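Local coordinates for protein phosphoglycerol transferase (Streptococcus pyogenes, PDB 5U9Z) that probably transfers glycerol phosphate onto the rhamnose polysaccharide of the streptococcal cell wall, as a manganese-binding member of the alkaline phosphatase superfamily, at residues V40-S45 / S197-V202. Residues are numbered along the deposited sequence; the frame is centred on the assembly and turned at random.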
loop_
_atom_site.group_PDB
_atom_site.type_symbol
_atom_site.label_atom_id
_atom_site.label_comp_id
_atom_site.label_asym_id
_atom_site.label_seq_id
_atom_site.Cartn_x
_atom_site.Cartn_y
_atom_site.Cartn_z
ATOM N N VAL A 40 -4.749 4.179 11.836
ATOM C CA VAL A 40 -4.085 4.097 10.541
ATOM C C VAL A 40 -5.011 3.411 9.547
ATOM O O VAL A 40 -5.626 2.384 9.857
ATOM C CB VAL A 40 -2.742 3.353 10.654
ATOM C CG1 VAL A 40 -2.099 3.185 9.288
ATOM C CG2 VAL A 40 -1.806 4.111 11.588
ATOM N N ILE A 41 -5.103 3.981 8.349
ATOM C CA ILE A 41 -5.946 3.466 7.277
ATOM C C ILE A 41 -5.043 3.187 6.081
ATOM O O ILE A 41 -4.517 4.122 5.463
ATOM C CB ILE A 41 -7.063 4.453 6.908
ATOM C CG1 ILE A 41 -7.906 4.792 8.144
ATOM C CG2 ILE A 41 -7.945 3.875 5.806
ATOM C CD1 ILE A 41 -8.838 5.960 7.947
ATOM N N TYR A 42 -4.848 1.908 5.761
ATOM C CA TYR A 42 -4.183 1.514 4.521
ATOM C C TYR A 42 -5.246 1.423 3.433
ATOM O O TYR A 42 -6.141 0.575 3.494
ATOM C CB TYR A 42 -3.438 0.192 4.687
ATOM C CG TYR A 42 -2.075 0.323 5.336
ATOM C CD1 TYR A 42 -1.736 1.452 6.071
ATOM C CD2 TYR A 42 -1.122 -0.680 5.204
ATOM C CE1 TYR A 42 -0.494 1.573 6.662
ATOM C CE2 TYR A 42 0.123 -0.565 5.791
ATOM C CZ TYR A 42 0.430 0.565 6.520
ATOM O OH TYR A 42 1.665 0.692 7.108
ATOM N N LEU A 43 -5.150 2.303 2.441
ATOM C CA LEU A 43 -6.205 2.502 1.451
ATOM C C LEU A 43 -5.637 2.214 0.063
ATOM O O LEU A 43 -4.949 3.055 -0.526
ATOM C CB LEU A 43 -6.761 3.921 1.559
ATOM C CG LEU A 43 -8.026 4.298 0.790
ATOM C CD1 LEU A 43 -9.142 3.294 1.000
ATOM C CD2 LEU A 43 -8.475 5.680 1.244
ATOM N N LEU A 44 -5.926 1.019 -0.450
ATOM C CA LEU A 44 -5.516 0.613 -1.790
ATOM C C LEU A 44 -6.578 1.092 -2.772
ATOM O O LEU A 44 -7.688 0.550 -2.809
ATOM C CB LEU A 44 -5.336 -0.903 -1.856
ATOM C CG LEU A 44 -4.674 -1.513 -3.096
ATOM C CD1 LEU A 44 -4.265 -2.954 -2.806
ATOM C CD2 LEU A 44 -5.585 -1.474 -4.312
ATOM N N SER A 45 -6.241 2.111 -3.562
ATOM C CA SER A 45 -7.156 2.661 -4.562
ATOM C C SER A 45 -6.920 1.919 -5.873
ATOM O O SER A 45 -5.960 2.197 -6.597
ATOM C CB SER A 45 -6.943 4.163 -4.714
ATOM O OG SER A 45 -7.924 4.740 -5.563
ATOM N N SER A 197 -8.038 3.186 19.065
ATOM C CA SER A 197 -7.072 3.315 17.981
ATOM C C SER A 197 -7.236 2.117 17.053
ATOM O O SER A 197 -7.049 0.970 17.475
ATOM C CB SER A 197 -5.645 3.394 18.526
ATOM O OG SER A 197 -5.459 4.565 19.304
ATOM N N GLN A 198 -7.591 2.382 15.797
ATOM C CA GLN A 198 -7.985 1.342 14.861
ATOM C C GLN A 198 -7.014 1.261 13.688
ATOM O O GLN A 198 -6.305 2.219 13.369
ATOM C CB GLN A 198 -9.401 1.593 14.330
ATOM C CG GLN A 198 -10.483 1.567 15.397
ATOM C CD GLN A 198 -11.760 2.235 14.935
ATOM O OE1 GLN A 198 -11.756 3.408 14.557
ATOM N NE2 GLN A 198 -12.862 1.493 14.957
ATOM N N PHE A 199 -6.998 0.094 13.047
ATOM C CA PHE A 199 -6.262 -0.124 11.809
ATOM C C PHE A 199 -7.227 -0.625 10.745
ATOM O O PHE A 199 -7.949 -1.603 10.969
ATOM C CB PHE A 199 -5.121 -1.124 11.999
ATOM C CG PHE A 199 -4.385 -1.448 10.728
ATOM C CD1 PHE A 199 -3.375 -0.620 10.265
ATOM C CD2 PHE A 199 -4.709 -2.577 9.991
ATOM C CE1 PHE A 199 -2.702 -0.912 9.093
ATOM C CE2 PHE A 199 -4.038 -2.875 8.819
ATOM C CZ PHE A 199 -3.035 -2.040 8.368
ATOM N N PHE A 200 -7.244 0.048 9.599
ATOM C CA PHE A 200 -8.099 -0.315 8.477
ATOM C C PHE A 200 -7.244 -0.761 7.299
ATOM O O PHE A 200 -6.315 -0.051 6.898
ATOM C CB PHE A 200 -8.976 0.862 8.049
ATOM C CG PHE A 200 -10.030 1.241 9.048
ATOM C CD1 PHE A 200 -11.292 0.674 8.990
ATOM C CD2 PHE A 200 -9.768 2.183 10.029
ATOM C CE1 PHE A 200 -12.270 1.031 9.900
ATOM C CE2 PHE A 200 -10.742 2.543 10.944
ATOM C CZ PHE A 200 -11.995 1.966 10.878
ATOM N N SER A 201 -7.565 -1.929 6.744
ATOM C CA SER A 201 -6.989 -2.402 5.487
ATOM C C SER A 201 -8.101 -2.382 4.446
ATOM O O SER A 201 -9.040 -3.184 4.515
ATOM C CB SER A 201 -6.390 -3.797 5.636
ATOM O OG SER A 201 -5.725 -4.186 4.446
ATOM N N VAL A 202 -7.996 -1.463 3.489
ATOM C CA VAL A 202 -9.062 -1.177 2.540
ATOM C C VAL A 202 -8.572 -1.487 1.131
ATOM O O VAL A 202 -7.445 -1.138 0.762
ATOM C CB VAL A 202 -9.521 0.293 2.646
ATOM C CG1 VAL A 202 -10.743 0.543 1.774
ATOM C CG2 VAL A 202 -9.816 0.657 4.095
#
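Val40, Tyr42 and Leu44 hold the backbone from Gln198 to Val202 through five hydrogen bonds, a worked example of parallel strand pairing. Val40 and Tyr42 each use both N and O, so the bonds fan out from every second residue: Val40 N reaches Gln198 O, Phe200 N returns to Val40 O, and Phe200 O takes Tyr42 N at 2.7 Å. Val202 N then meets Tyr42 O at 2.8 Å, and Leu44 N closes the series on Val202 O. The CA of Phe199 adds a C-H...O contact to Val40 O (3.2 Å).

Both strands belong to the central, largely parallel sheet of the alkaline phosphatase fold, with strand 262-268 flanking the far side of 40-45. Beyond this pairing, the side chain of Leu44 comes to about 5 Å from the manganese ion, beside Thr88 and Asp269 of its site.

Aromatic packing dominates the face bearing Val40, Tyr42 and Phe199. A chi1 of 176° places CG of Phe199 opposite its own backbone N and carries the ring to Tyr42, where it sets its edge over the tyrosine ring, CE1 above the centre, in a T-shaped pair with planes at 65°. The Tyr42 hydroxyl is hydrogen-bonded to Thr314.

Apolar side chains of Ile41, Leu43, Phe200 and Val202 meet on the other face, where helix 181-191 packs against Ile41, Leu43 and Val202. Ile41 CG1 lies 3.7 Å from Phe200 CD2, and Leu43 CD1 presses tightly on Val202 CG1 at 3.3 Å.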